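Local structure of rhamnosidase B (Bacillus sp., 2OKX) at residues A[276-281]-A[290-295]; A[300-305]-A[365-370]; A[584-589]-A[803-808]; A[765-770]-A[785-790]. The protein hydrolyses terminal alpha-L-rhamnose from alpha-L-rhamnosides, as a bacterial glycoside hydrolase of family 78 that probably works with inversion of configuration. All coordinates share one frame; numbering follows the deposited sequence.

How the contacts relate
Contacts 1 and 2 lie in the domain D2 of the enzyme, with centres 14 Å apart; strands 276-277 (contact 1) and 297-309 (contact 2) both pair with strand 271-273 in one sheet, and strand 288-294 comes just before 297-309 in the chain. Contacts 3 and 4 belong to the helical six-hairpin glycosidase domain, with centres 17 Å apart, and touch through Y807 and L788. Along the chain contact 1 comes first and contact 2 next; contact 4 then falls between the two halves of contact 3, whose helices are 577-590 and 801-813. About 51 Å separates the centres of contacts 1 and 3, so the pairs sample two separate parts of the enzyme, a beta-rich domain and the helical domain.

Contact 1: residues A[276-281]-A[290-295]; sequences VLQTEW and YSLNLA
W281 and Y290 face each other with their CA atoms 4.8 Å apart, where the chain that includes strand 276-277 passes the edge strand 288-294 of an antiparallel sheet in the D2 domain, probably a beta-sandwich of the galactose-binding type. The Y290 ring carries the contact. W281 CB stands over its face, 4.0 Å from the centroid and 11° off the normal, a CH-pi contact. With W281 CG set between the backbone N and the carbonyl carbon (chi1 62°), the indole runs beside the tyrosine, CE3 lying 3.7 Å from Y290 CE2; the two rings meet obliquely, planes at 55°. Q278 CB approaches obliquely, 3.5 Å from Y290 CD2. Y290 OH is hydrogen-bonded to R288, whose cation also lies against W281, and shares a water with Q278 O. A leucine at Y290 would probably leave that water and R288 without their hydroxyl partner and W281 CB without a ring face beneath it. T279 OG1 donates to the anti lone pair of E280 OE2, while OE1 of the same carboxylate binds a glycerol. A second water joins the backbones, giving a hydrogen to E280 O at 2.7 Å and accepting one from S291 N.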
loop_
_atom_site.group_PDB
_atom_site.type_symbol
_atom_site.label_atom_id
_atom_site.label_comp_id
_atom_site.label_asym_id
_atom_site.label_seq_id
_atom_site.Cartn_x
_atom_site.Cartn_y
_atom_site.Cartn_z
ATOM N N VAL A 276 -8.984 15.763 -36.634
ATOM C CA VAL A 276 -7.719 15.265 -37.162
ATOM C C VAL A 276 -6.886 14.587 -36.073
ATOM O O VAL A 276 -6.651 15.160 -35.007
ATOM C CB VAL A 276 -6.879 16.401 -37.783
ATOM C CG1 VAL A 276 -5.582 15.838 -38.348
ATOM C CG2 VAL A 276 -7.675 17.098 -38.881
ATOM N N LEU A 277 -6.448 13.365 -36.351
ATOM C CA LEU A 277 -5.642 12.599 -35.408
ATOM C C LEU A 277 -4.240 13.192 -35.304
ATOM O O LEU A 277 -3.544 13.344 -36.306
ATOM C CB LEU A 277 -5.570 11.135 -35.860
ATOM C CG LEU A 277 -4.804 10.083 -35.044
ATOM C CD1 LEU A 277 -3.309 10.301 -35.187
ATOM C CD2 LEU A 277 -5.229 10.139 -33.586
ATOM N N GLN A 278 -3.833 13.531 -34.085
ATOM C CA GLN A 278 -2.510 14.099 -33.851
ATOM C C GLN A 278 -1.506 12.953 -33.820
ATOM O O GLN A 278 -1.524 12.125 -32.908
ATOM C CB GLN A 278 -2.497 14.856 -32.523
ATOM C CG GLN A 278 -3.583 15.926 -32.404
ATOM C CD GLN A 278 -3.538 16.930 -33.540
ATOM O OE1 GLN A 278 -4.300 16.833 -34.505
ATOM N NE2 GLN A 278 -2.635 17.892 -33.438
ATOM N N THR A 279 -0.632 12.911 -34.819
ATOM C CA THR A 279 0.349 11.838 -34.929
ATOM C C THR A 279 1.696 12.105 -34.276
ATOM O O THR A 279 2.482 11.179 -34.097
ATOM C CB THR A 279 0.614 11.478 -36.405
ATOM O OG1 THR A 279 1.221 12.593 -37.067
ATOM C CG2 THR A 279 -0.688 11.127 -37.111
ATOM N N GLU A 280 1.971 13.358 -33.927
ATOM C CA GLU A 280 3.247 13.690 -33.308
ATOM C C GLU A 280 3.102 14.122 -31.855
ATOM O O GLU A 280 2.141 14.796 -31.486
ATOM C CB GLU A 280 3.952 14.794 -34.102
ATOM C CG GLU A 280 4.157 14.469 -35.574
ATOM C CD GLU A 280 4.864 13.146 -35.788
ATOM O OE1 GLU A 280 5.992 12.978 -35.274
ATOM O OE2 GLU A 280 4.291 12.270 -36.473
ATOM N N TRP A 281 4.070 13.733 -31.031
ATOM C CA TRP A 281 4.054 14.080 -29.620
ATOM C C TRP A 281 5.419 13.850 -28.986
ATOM O O TRP A 281 6.308 13.249 -29.594
ATOM C CB TRP A 281 2.990 13.253 -28.883
ATOM C CG TRP A 281 3.229 11.765 -28.928
ATOM C CD1 TRP A 281 4.158 11.059 -28.215
ATOM C CD2 TRP A 281 2.539 10.810 -29.743
ATOM N NE1 TRP A 281 4.088 9.723 -28.535
ATOM C CE2 TRP A 281 3.104 9.542 -29.470
ATOM C CE3 TRP A 281 1.500 10.900 -30.679
ATOM C CZ2 TRP A 281 2.661 8.372 -30.100
ATOM C CZ3 TRP A 281 1.060 9.738 -31.305
ATOM C CH2 TRP A 281 1.642 8.490 -31.012
ATOM N N TYR A 290 1.381 17.144 -26.556
ATOM C CA TYR A 290 1.117 17.430 -27.962
ATOM C C TYR A 290 1.254 18.925 -28.197
ATOM O O TYR A 290 0.827 19.731 -27.368
ATOM C CB TYR A 290 -0.303 17.014 -28.361
ATOM C CG TYR A 290 -0.576 15.529 -28.361
ATOM C CD1 TYR A 290 -0.813 14.837 -27.172
ATOM C CD2 TYR A 290 -0.641 14.821 -29.559
ATOM C CE1 TYR A 290 -1.115 13.470 -27.184
ATOM C CE2 TYR A 290 -0.938 13.464 -29.582
ATOM C CZ TYR A 290 -1.176 12.793 -28.396
ATOM O OH TYR A 290 -1.484 11.450 -28.437
ATOM N N SER A 291 1.848 19.286 -29.328
ATOM C CA SER A 291 2.019 20.684 -29.692
ATOM C C SER A 291 0.983 20.993 -30.765
ATOM O O SER A 291 0.902 20.291 -31.774
ATOM C CB SER A 291 3.428 20.925 -30.243
ATOM O OG SER A 291 3.641 22.304 -30.498
ATOM N N LEU A 292 0.184 22.031 -30.545
ATOM C CA LEU A 292 -0.850 22.400 -31.507
ATOM C C LEU A 292 -0.651 23.826 -32.002
ATOM O O LEU A 292 -0.650 24.767 -31.214
ATOM C CB LEU A 292 -2.237 22.284 -30.867
ATOM C CG LEU A 292 -2.572 21.002 -30.100
ATOM C CD1 LEU A 292 -3.980 21.103 -29.536
ATOM C CD2 LEU A 292 -2.447 19.797 -31.014
ATOM N N ASN A 293 -0.479 23.977 -33.310
ATOM C CA ASN A 293 -0.303 25.291 -33.916
ATOM C C ASN A 293 -1.678 25.673 -34.454
ATOM O O ASN A 293 -2.009 25.390 -35.604
ATOM C CB ASN A 293 0.723 25.208 -35.048
ATOM C CG ASN A 293 1.070 26.565 -35.620
ATOM O OD1 ASN A 293 1.315 27.522 -34.881
ATOM N ND2 ASN A 293 1.107 26.654 -36.946
ATOM N N LEU A 294 -2.474 26.313 -33.605
ATOM C CA LEU A 294 -3.835 26.690 -33.958
ATOM C C LEU A 294 -4.032 28.148 -34.354
ATOM O O LEU A 294 -3.179 29.002 -34.108
ATOM C CB LEU A 294 -4.766 26.372 -32.786
ATOM C CG LEU A 294 -4.645 24.973 -32.176
ATOM C CD1 LEU A 294 -5.533 24.875 -30.947
ATOM C CD2 LEU A 294 -5.031 23.925 -33.205
ATOM N N ALA A 295 -5.179 28.412 -34.973
ATOM C CA ALA A 295 -5.556 29.754 -35.386
ATOM C C ALA A 295 -6.659 30.152 -34.418
ATOM O O ALA A 295 -7.255 29.289 -33.772
ATOM C CB ALA A 295 -6.084 29.743 -36.810
HETATM O O HOH W 1 -2.711 10.723 -30.689
HETATM O O HOH W 2 2.730 17.424 -31.138
#

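Contact 2: residues A[300-305]-A[365-370]; sequences LVLVDI and RALPEA
L302 reaches from strand 297-309 to L367 and P368 on helix 362-370, and its CA lies 7.1 Å from that of P368. CB starts toward the helix but stays clear of it, and L302 CG is still 5.3 Å from P368 CA. There the chain forks. CD1 keeps its distance from the helical segment, while CD2 runs on into the notch between the two helix residues. At this tip CD2 lies 3.9 Å from P368 CA. The same methyl is 4.3 Å from L367 CG and 4.4 Å from P368 CG, so one carbon serves both neighbours. An unusual first torsion (chi1 -147°) turns the fork this way. Y245, A247, W272 and I340 pack around the leucine, and I340 also touches L367, making a continuous apolar layer between strands and helix. The proline has no N-H to offer the preceding turn and the helix is kinked here, regular bonding returning with A370 N to A366 O at 2.9 Å. Polar ties flank the greasy centre: D304 OD1 takes hydrogen bonds from Y364 and S269, and E369 OE1 accepts from W272 NE1 on strand 271-273. L300, L302 and D304 alternate with V301 and V303, which turn to the other face of the sheet. Helix 362-370 thus lies across one face of an antiparallel sheet, consistent with a short helix covering the outside of the beta-sandwich expected for a domain D2 of the galactose-binding clan.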
loop_
_atom_site.group_PDB
_atom_site.type_symbol
_atom_site.label_atom_id
_atom_site.label_comp_id
_atom_site.label_asym_id
_atom_site.label_seq_id
_atom_site.Cartn_x
_atom_site.Cartn_y
_atom_site.Cartn_z
ATOM N N LEU A 300 -12.530 21.577 -31.438
ATOM C CA LEU A 300 -13.049 20.449 -30.683
ATOM C C LEU A 300 -11.910 19.472 -30.432
ATOM O O LEU A 300 -11.292 18.972 -31.374
ATOM C CB LEU A 300 -14.174 19.757 -31.462
ATOM C CG LEU A 300 -14.811 18.507 -30.842
ATOM C CD1 LEU A 300 -15.374 18.824 -29.466
ATOM C CD2 LEU A 300 -15.918 17.997 -31.757
ATOM N N VAL A 301 -11.623 19.222 -29.160
ATOM C CA VAL A 301 -10.560 18.295 -28.792
ATOM C C VAL A 301 -11.205 17.016 -28.297
ATOM O O VAL A 301 -12.072 17.043 -27.422
ATOM C CB VAL A 301 -9.664 18.879 -27.683
ATOM C CG1 VAL A 301 -8.558 17.888 -27.322
ATOM C CG2 VAL A 301 -9.060 20.190 -28.150
ATOM N N LEU A 302 -10.789 15.891 -28.868
ATOM C CA LEU A 302 -11.346 14.600 -28.490
ATOM C C LEU A 302 -10.216 13.667 -28.061
ATOM O O LEU A 302 -9.292 13.405 -28.828
ATOM C CB LEU A 302 -12.099 13.995 -29.681
ATOM C CG LEU A 302 -13.332 13.142 -29.391
ATOM C CD1 LEU A 302 -14.438 14.027 -28.852
ATOM C CD2 LEU A 302 -13.798 12.454 -30.668
ATOM N N VAL A 303 -10.290 13.178 -26.830
ATOM C CA VAL A 303 -9.270 12.275 -26.308
ATOM C C VAL A 303 -9.883 10.898 -26.107
ATOM O O VAL A 303 -10.833 10.743 -25.343
ATOM C CB VAL A 303 -8.718 12.772 -24.949
ATOM C CG1 VAL A 303 -7.645 11.810 -24.438
ATOM C CG2 VAL A 303 -8.148 14.181 -25.096
ATOM N N ASP A 304 -9.357 9.901 -26.804
ATOM C CA ASP A 304 -9.875 8.544 -26.660
ATOM C C ASP A 304 -9.388 8.006 -25.322
ATOM O O ASP A 304 -8.186 7.985 -25.065
ATOM C CB ASP A 304 -9.366 7.652 -27.796
ATOM C CG ASP A 304 -9.971 6.256 -27.763
ATOM O OD1 ASP A 304 -9.660 5.459 -28.666
ATOM O OD2 ASP A 304 -10.756 5.957 -26.839
ATOM N N ILE A 305 -10.319 7.585 -24.469
ATOM C CA ILE A 305 -9.968 7.054 -23.154
ATOM C C ILE A 305 -10.345 5.582 -23.002
ATOM O O ILE A 305 -10.317 5.039 -21.896
ATOM C CB ILE A 305 -10.655 7.852 -22.021
ATOM C CG1 ILE A 305 -12.173 7.841 -22.221
ATOM C CG2 ILE A 305 -10.112 9.276 -21.986
ATOM C CD1 ILE A 305 -12.951 8.533 -21.114
ATOM N N ARG A 365 -16.276 4.184 -33.556
ATOM C CA ARG A 365 -15.326 4.127 -34.666
ATOM C C ARG A 365 -15.403 5.283 -35.660
ATOM O O ARG A 365 -14.390 5.691 -36.225
ATOM C CB ARG A 365 -15.493 2.809 -35.427
ATOM C CG ARG A 365 -15.063 1.578 -34.649
ATOM C CD ARG A 365 -13.565 1.577 -34.402
ATOM N NE ARG A 365 -13.140 0.397 -33.652
ATOM C CZ ARG A 365 -11.876 0.106 -33.364
ATOM N NH1 ARG A 365 -10.900 0.910 -33.767
ATOM N NH2 ARG A 365 -11.585 -0.993 -32.680
ATOM N N ALA A 366 -16.602 5.806 -35.882
ATOM C CA ALA A 366 -16.779 6.898 -36.835
ATOM C C ALA A 366 -16.625 8.279 -36.212
ATOM O O ALA A 366 -16.036 9.177 -36.811
ATOM C CB ALA A 366 -18.152 6.786 -37.492
ATOM N N LEU A 367 -17.151 8.427 -35.001
ATOM C CA LEU A 367 -17.145 9.692 -34.273
ATOM C C LEU A 367 -15.964 10.644 -34.435
ATOM O O LEU A 367 -16.147 11.798 -34.832
ATOM C CB LEU A 367 -17.380 9.428 -32.785
ATOM C CG LEU A 367 -17.521 10.651 -31.877
ATOM C CD1 LEU A 367 -18.370 11.718 -32.537
ATOM C CD2 LEU A 367 -18.139 10.212 -30.563
ATOM N N PRO A 368 -14.737 10.188 -34.136
ATOM C CA PRO A 368 -13.587 11.087 -34.273
ATOM C C PRO A 368 -13.601 11.936 -35.542
ATOM O O PRO A 368 -13.701 13.162 -35.480
ATOM C CB PRO A 368 -12.401 10.132 -34.227
ATOM C CG PRO A 368 -12.883 9.064 -33.317
ATOM C CD PRO A 368 -14.289 8.820 -33.825
ATOM N N GLU A 369 -13.507 11.278 -36.689
ATOM C CA GLU A 369 -13.490 11.974 -37.967
ATOM C C GLU A 369 -14.861 12.479 -38.422
ATOM O O GLU A 369 -14.950 13.416 -39.210
ATOM C CB GLU A 369 -12.887 11.065 -39.043
ATOM C CG GLU A 369 -11.377 10.830 -38.910
ATOM C CD GLU A 369 -10.995 9.907 -37.754
ATOM O OE1 GLU A 369 -9.780 9.729 -37.513
ATOM O OE2 GLU A 369 -11.901 9.353 -37.093
ATOM N N ALA A 370 -15.926 11.868 -37.914
ATOM C CA ALA A 370 -17.285 12.249 -38.289
ATOM C C ALA A 370 -17.796 13.511 -37.595
ATOM O O ALA A 370 -18.849 14.040 -37.961
ATOM C CB ALA A 370 -18.236 11.091 -38.021
#

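Contact 3: residues A[584-589]-A[803-808]; sequences ALVNYY and MSFFYY
F805 reaches out from helix 801-813 and sets the far end of its ring against L585 and V586 on helix 577-590, joining two helices of the (alpha/alpha)6 barrel that forms the catalytic domain of family 78. The backbones are far apart, 10.5 Å between the CA atoms of V586 and F805; the F805 side chain crosses about half of that gap, and leucine and valine methyls meet it from the other side. CG stands anti to the backbone N (chi1 -166°), which carries the ring away from its own helix toward the other. L585 bears on it through one methyl: CD1 comes to 3.8 Å from F805 CZ and is a little farther from CE1, arriving obliquely to the ring. V586 meets the same ring differently, its CG2 at the edge and near the ring plane, 4.2 Å from F805 CE2. Two branched side chains from successive residues therefore hold adjacent parts of the outer rim, and the contact across the helices is wholly apolar and buried. F871, from helix 868-876, packs edge-to-face with F805 and also with Y808, so a third helix shares this aromatic cluster. Y588 stacks on H643, and F806 turns to F632, extending the aromatic packing along both helices. N587 ND2 bonds E593 O, just past helix 577-590, and makes a weak bond back to A584 O. Two tyrosines lie under carbonyls of their own helices: A584 O is 3.3 Å above the plane of Y588, and S804 O stands 3.2 Å above that of Y808, displaced toward the rim of the ring.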
loop_
_atom_site.group_PDB
_atom_site.type_symbol
_atom_site.label_atom_id
_atom_site.label_comp_id
_atom_site.label_asym_id
_atom_site.label_seq_id
_atom_site.Cartn_x
_atom_site.Cartn_y
_atom_site.Cartn_z
ATOM N N ALA A 584 6.257 -11.386 7.792
ATOM C CA ALA A 584 6.095 -11.910 9.146
ATOM C C ALA A 584 7.409 -12.493 9.654
ATOM O O ALA A 584 7.812 -12.239 10.786
ATOM C CB ALA A 584 4.991 -12.985 9.179
ATOM N N LEU A 585 8.071 -13.288 8.820
ATOM C CA LEU A 585 9.340 -13.899 9.211
ATOM C C LEU A 585 10.412 -12.858 9.516
ATOM O O LEU A 585 11.152 -12.990 10.494
ATOM C CB LEU A 585 9.840 -14.838 8.114
ATOM C CG LEU A 585 9.001 -16.098 7.876
ATOM C CD1 LEU A 585 9.543 -16.844 6.671
ATOM C CD2 LEU A 585 9.029 -16.982 9.114
ATOM N N VAL A 586 10.521 -11.834 8.674
ATOM C CA VAL A 586 11.512 -10.792 8.923
ATOM C C VAL A 586 11.172 -10.125 10.250
ATOM O O VAL A 586 12.046 -9.878 11.082
ATOM C CB VAL A 586 11.511 -9.739 7.809
ATOM C CG1 VAL A 586 12.508 -8.638 8.130
ATOM C CG2 VAL A 586 11.863 -10.400 6.486
ATOM N N ASN A 587 9.889 -9.852 10.443
ATOM C CA ASN A 587 9.405 -9.239 11.673
ATOM C C ASN A 587 9.818 -10.044 12.911
ATOM O O ASN A 587 10.227 -9.472 13.922
ATOM C CB ASN A 587 7.879 -9.117 11.618
ATOM C CG ASN A 587 7.242 -9.146 12.991
ATOM O OD1 ASN A 587 7.443 -8.245 13.805
ATOM N ND2 ASN A 587 6.469 -10.197 13.260
ATOM N N TYR A 588 9.707 -11.366 12.833
ATOM C CA TYR A 588 10.073 -12.216 13.969
ATOM C C TYR A 588 11.519 -11.980 14.387
ATOM O O TYR A 588 11.847 -11.978 15.577
ATOM C CB TYR A 588 9.893 -13.707 13.616
ATOM C CG TYR A 588 8.464 -14.151 13.381
ATOM C CD1 TYR A 588 8.179 -15.184 12.490
ATOM C CD2 TYR A 588 7.399 -13.543 14.045
ATOM C CE1 TYR A 588 6.875 -15.599 12.256
ATOM C CE2 TYR A 588 6.080 -13.954 13.822
ATOM C CZ TYR A 588 5.828 -14.980 12.921
ATOM O OH TYR A 588 4.535 -15.367 12.652
ATOM N N TYR A 589 12.395 -11.789 13.407
ATOM C CA TYR A 589 13.799 -11.583 13.727
ATOM C C TYR A 589 14.208 -10.156 14.070
ATOM O O TYR A 589 15.104 -9.959 14.890
ATOM C CB TYR A 589 14.684 -12.118 12.596
ATOM C CG TYR A 589 14.956 -13.608 12.707
ATOM C CD1 TYR A 589 13.937 -14.538 12.520
ATOM C CD2 TYR A 589 16.228 -14.082 13.037
ATOM C CE1 TYR A 589 14.173 -15.909 12.662
ATOM C CE2 TYR A 589 16.476 -15.452 13.179
ATOM C CZ TYR A 589 15.444 -16.356 12.991
ATOM O OH TYR A 589 15.678 -17.706 13.127
ATOM N N MET A 803 11.189 -12.908 -4.797
ATOM C CA MET A 803 11.566 -14.226 -5.281
ATOM C C MET A 803 12.930 -14.595 -4.700
ATOM O O MET A 803 13.199 -15.765 -4.435
ATOM C CB MET A 803 11.611 -14.220 -6.812
ATOM C CG MET A 803 11.868 -15.577 -7.456
ATOM S SD MET A 803 10.634 -16.843 -7.052
ATOM C CE MET A 803 11.725 -18.200 -6.567
ATOM N N SER A 804 13.787 -13.595 -4.499
ATOM C CA SER A 804 15.109 -13.840 -3.924
ATOM C C SER A 804 14.973 -14.530 -2.566
ATOM O O SER A 804 15.802 -15.361 -2.200
ATOM C CB SER A 804 15.879 -12.526 -3.741
ATOM O OG SER A 804 16.353 -12.016 -4.977
ATOM N N PHE A 805 13.923 -14.186 -1.827
ATOM C CA PHE A 805 13.694 -14.772 -0.506
ATOM C C PHE A 805 13.592 -16.290 -0.611
ATOM O O PHE A 805 14.229 -17.021 0.152
ATOM C CB PHE A 805 12.408 -14.210 0.111
ATOM C CG PHE A 805 12.259 -14.496 1.584
ATOM C CD1 PHE A 805 12.102 -15.799 2.048
ATOM C CD2 PHE A 805 12.263 -13.453 2.507
ATOM C CE1 PHE A 805 11.947 -16.063 3.411
ATOM C CE2 PHE A 805 12.109 -13.701 3.871
ATOM C CZ PHE A 805 11.950 -15.009 4.326
ATOM N N PHE A 806 12.781 -16.758 -1.552
ATOM C CA PHE A 806 12.603 -18.188 -1.755
ATOM C C PHE A 806 13.917 -18.803 -2.227
ATOM O O PHE A 806 14.264 -19.921 -1.845
ATOM C CB PHE A 806 11.484 -18.436 -2.775
ATOM C CG PHE A 806 10.131 -17.967 -2.310
ATOM C CD1 PHE A 806 9.518 -18.553 -1.208
ATOM C CD2 PHE A 806 9.476 -16.924 -2.961
ATOM C CE1 PHE A 806 8.271 -18.107 -0.757
ATOM C CE2 PHE A 806 8.229 -16.472 -2.520
ATOM C CZ PHE A 806 7.627 -17.062 -1.417
ATOM N N TYR A 807 14.657 -18.060 -3.041
ATOM C CA TYR A 807 15.942 -18.530 -3.548
ATOM C C TYR A 807 16.921 -18.743 -2.388
ATOM O O TYR A 807 17.668 -19.727 -2.362
ATOM C CB TYR A 807 16.500 -17.512 -4.548
ATOM C CG TYR A 807 17.878 -17.829 -5.091
ATOM C CD1 TYR A 807 18.180 -19.092 -5.609
ATOM C CD2 TYR A 807 18.871 -16.857 -5.107
ATOM C CE1 TYR A 807 19.444 -19.370 -6.129
ATOM C CE2 TYR A 807 20.131 -17.123 -5.624
ATOM C CZ TYR A 807 20.410 -18.380 -6.132
ATOM O OH TYR A 807 21.658 -18.626 -6.646
ATOM N N TYR A 808 16.908 -17.826 -1.425
ATOM C CA TYR A 808 17.797 -17.938 -0.271
ATOM C C TYR A 808 17.399 -19.125 0.606
ATOM O O TYR A 808 18.258 -19.794 1.182
ATOM C CB TYR A 808 17.794 -16.638 0.547
ATOM C CG TYR A 808 18.301 -15.423 -0.218
ATOM C CD1 TYR A 808 19.096 -15.566 -1.357
ATOM C CD2 TYR A 808 17.993 -14.128 0.207
ATOM C CE1 TYR A 808 19.571 -14.444 -2.061
ATOM C CE2 TYR A 808 18.461 -13.005 -0.484
ATOM C CZ TYR A 808 19.247 -13.170 -1.614
ATOM O OH TYR A 808 19.711 -12.062 -2.293
#

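Contact 4: residues A[765-770]-A[785-790]; sequences QTQVVA and EGYLSS
Q767 NE2 is gripped by two backbone carbonyls, S763 O one turn earlier and Y748 O on strand 747-752, and this anchored side chain lies against Y787 of helix 778-789. Q767 CG stands beside the backbone N, anti to the carbonyl carbon (chi1 -46°), and a bend at chi2 (-44°) turns the amide aside, so that CG makes the contact, 4.1 Å from Y787 CD1 and oblique to the ring. Amide and ring planes stand almost perpendicular, at 84°. The phenol has its own anchor: OH bonds R746 O, and F795 meets the ring edge-to-face. Both polar ends are thereby tied to the chain in and just before strand 747-752, and A747 touches both side chains. One residue along each helix the contact is purely apolar, V768 CG2 lying 3.8 Å from L788 CD2. The backbones are closest here, with 7.4 Å between the CA atoms of V768 and L788. The valine is shared, for its other methyl, CG1, packs at 3.9 Å from Y807 CA on helix 801-813. L788 O, near the end of helix 778-789, is the probable partner of Y807 OH; S790 leaves the helical path there while its N still reaches G786 O at 2.8 Å. Helices 764-772 and 778-789 run in roughly opposite senses across a short link, consistent with one of the helical hairpins from which the (alpha/alpha)6 barrel of six-hairpin glycosidases is built.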
loop_
_atom_site.group_PDB
_atom_site.type_symbol
_atom_site.label_atom_id
_atom_site.label_comp_id
_atom_site.label_asym_id
_atom_site.label_seq_id
_atom_site.Cartn_x
_atom_site.Cartn_y
_atom_site.Cartn_z
ATOM N N GLN A 765 12.980 -19.509 -11.386
ATOM C CA GLN A 765 11.867 -19.523 -10.446
ATOM C C GLN A 765 11.224 -20.897 -10.275
ATOM O O GLN A 765 11.104 -21.407 -9.160
ATOM C CB GLN A 765 10.794 -18.512 -10.880
ATOM C CG GLN A 765 11.174 -17.032 -10.717
ATOM C CD GLN A 765 11.939 -16.455 -11.899
ATOM O OE1 GLN A 765 12.062 -15.235 -12.031
ATOM N NE2 GLN A 765 12.457 -17.323 -12.759
ATOM N N THR A 766 10.798 -21.494 -11.381
ATOM C CA THR A 766 10.155 -22.798 -11.323
ATOM C C THR A 766 11.057 -23.863 -10.715
ATOM O O THR A 766 10.593 -24.711 -9.957
ATOM C CB THR A 766 9.704 -23.247 -12.724
ATOM O OG1 THR A 766 8.753 -22.302 -13.234
ATOM C CG2 THR A 766 9.055 -24.629 -12.660
ATOM N N GLN A 767 12.342 -23.812 -11.046
ATOM C CA GLN A 767 13.300 -24.782 -10.526
ATOM C C GLN A 767 13.473 -24.599 -9.018
ATOM O O GLN A 767 13.482 -25.573 -8.262
ATOM C CB GLN A 767 14.656 -24.621 -11.219
ATOM C CG GLN A 767 14.596 -24.496 -12.737
ATOM C CD GLN A 767 13.642 -25.487 -13.382
ATOM O OE1 GLN A 767 13.669 -26.681 -13.080
ATOM N NE2 GLN A 767 12.799 -24.993 -14.286
ATOM N N VAL A 768 13.616 -23.347 -8.585
ATOM C CA VAL A 768 13.780 -23.051 -7.167
ATOM C C VAL A 768 12.577 -23.563 -6.380
ATOM O O VAL A 768 12.730 -24.178 -5.326
ATOM C CB VAL A 768 13.935 -21.527 -6.920
ATOM C CG1 VAL A 768 13.876 -21.228 -5.429
ATOM C CG2 VAL A 768 15.256 -21.040 -7.491
ATOM N N VAL A 769 11.379 -23.310 -6.896
ATOM C CA VAL A 769 10.165 -23.751 -6.220
ATOM C C VAL A 769 10.089 -25.275 -6.142
ATOM O O VAL A 769 9.655 -25.827 -5.134
ATOM C CB VAL A 769 8.896 -23.211 -6.928
ATOM C CG1 VAL A 769 7.650 -23.751 -6.249
ATOM C CG2 VAL A 769 8.892 -21.687 -6.891
ATOM N N ALA A 770 10.506 -25.953 -7.206
ATOM C CA ALA A 770 10.481 -27.412 -7.221
ATOM C C ALA A 770 11.410 -27.939 -6.126
ATOM O O ALA A 770 11.108 -28.927 -5.453
ATOM C CB ALA A 770 10.925 -27.930 -8.585
ATOM N N GLU A 785 20.120 -28.275 -7.827
ATOM C CA GLU A 785 21.165 -27.676 -7.005
ATOM C C GLU A 785 22.272 -27.071 -7.858
ATOM O O GLU A 785 22.892 -26.077 -7.473
ATOM C CB GLU A 785 21.744 -28.715 -6.041
ATOM C CG GLU A 785 20.752 -29.150 -4.978
ATOM C CD GLU A 785 21.357 -30.068 -3.932
ATOM O OE1 GLU A 785 20.654 -30.384 -2.947
ATOM O OE2 GLU A 785 22.527 -30.477 -4.094
ATOM N N GLY A 786 22.519 -27.668 -9.020
ATOM C CA GLY A 786 23.540 -27.140 -9.903
ATOM C C GLY A 786 23.090 -25.788 -10.425
ATOM O O GLY A 786 23.887 -24.852 -10.544
ATOM N N TYR A 787 21.802 -25.688 -10.738
ATOM C CA TYR A 787 21.229 -24.445 -11.238
ATOM C C TYR A 787 21.310 -23.372 -10.155
ATOM O O TYR A 787 21.588 -22.209 -10.443
ATOM C CB TYR A 787 19.767 -24.667 -11.647
ATOM C CG TYR A 787 19.582 -25.594 -12.836
ATOM C CD1 TYR A 787 18.343 -26.178 -13.099
ATOM C CD2 TYR A 787 20.642 -25.882 -13.698
ATOM C CE1 TYR A 787 18.163 -27.030 -14.191
ATOM C CE2 TYR A 787 20.472 -26.731 -14.794
ATOM C CZ TYR A 787 19.232 -27.301 -15.032
ATOM O OH TYR A 787 19.063 -28.151 -16.103
ATOM N N LEU A 788 21.069 -23.771 -8.909
ATOM C CA LEU A 788 21.123 -22.842 -7.786
ATOM C C LEU A 788 22.499 -22.186 -7.681
ATOM O O LEU A 788 22.602 -20.965 -7.540
ATOM C CB LEU A 788 20.794 -23.567 -6.473
ATOM C CG LEU A 788 19.403 -24.197 -6.343
ATOM C CD1 LEU A 788 19.242 -24.782 -4.948
ATOM C CD2 LEU A 788 18.321 -23.154 -6.604
ATOM N N SER A 789 23.552 -22.995 -7.759
ATOM C CA SER A 789 24.915 -22.477 -7.671
ATOM C C SER A 789 25.372 -21.795 -8.959
ATOM O O SER A 789 26.240 -20.923 -8.930
ATOM C CB SER A 789 25.888 -23.604 -7.309
ATOM O OG SER A 789 25.820 -24.657 -8.253
ATOM N N SER A 790 24.792 -22.193 -10.088
ATOM C CA SER A 790 25.144 -21.609 -11.378
ATOM C C SER A 790 23.909 -21.495 -12.266
ATOM O O SER A 790 23.655 -22.354 -13.111
ATOM C CB SER A 790 26.201 -22.464 -12.080
ATOM O OG SER A 790 27.396 -22.520 -11.321
#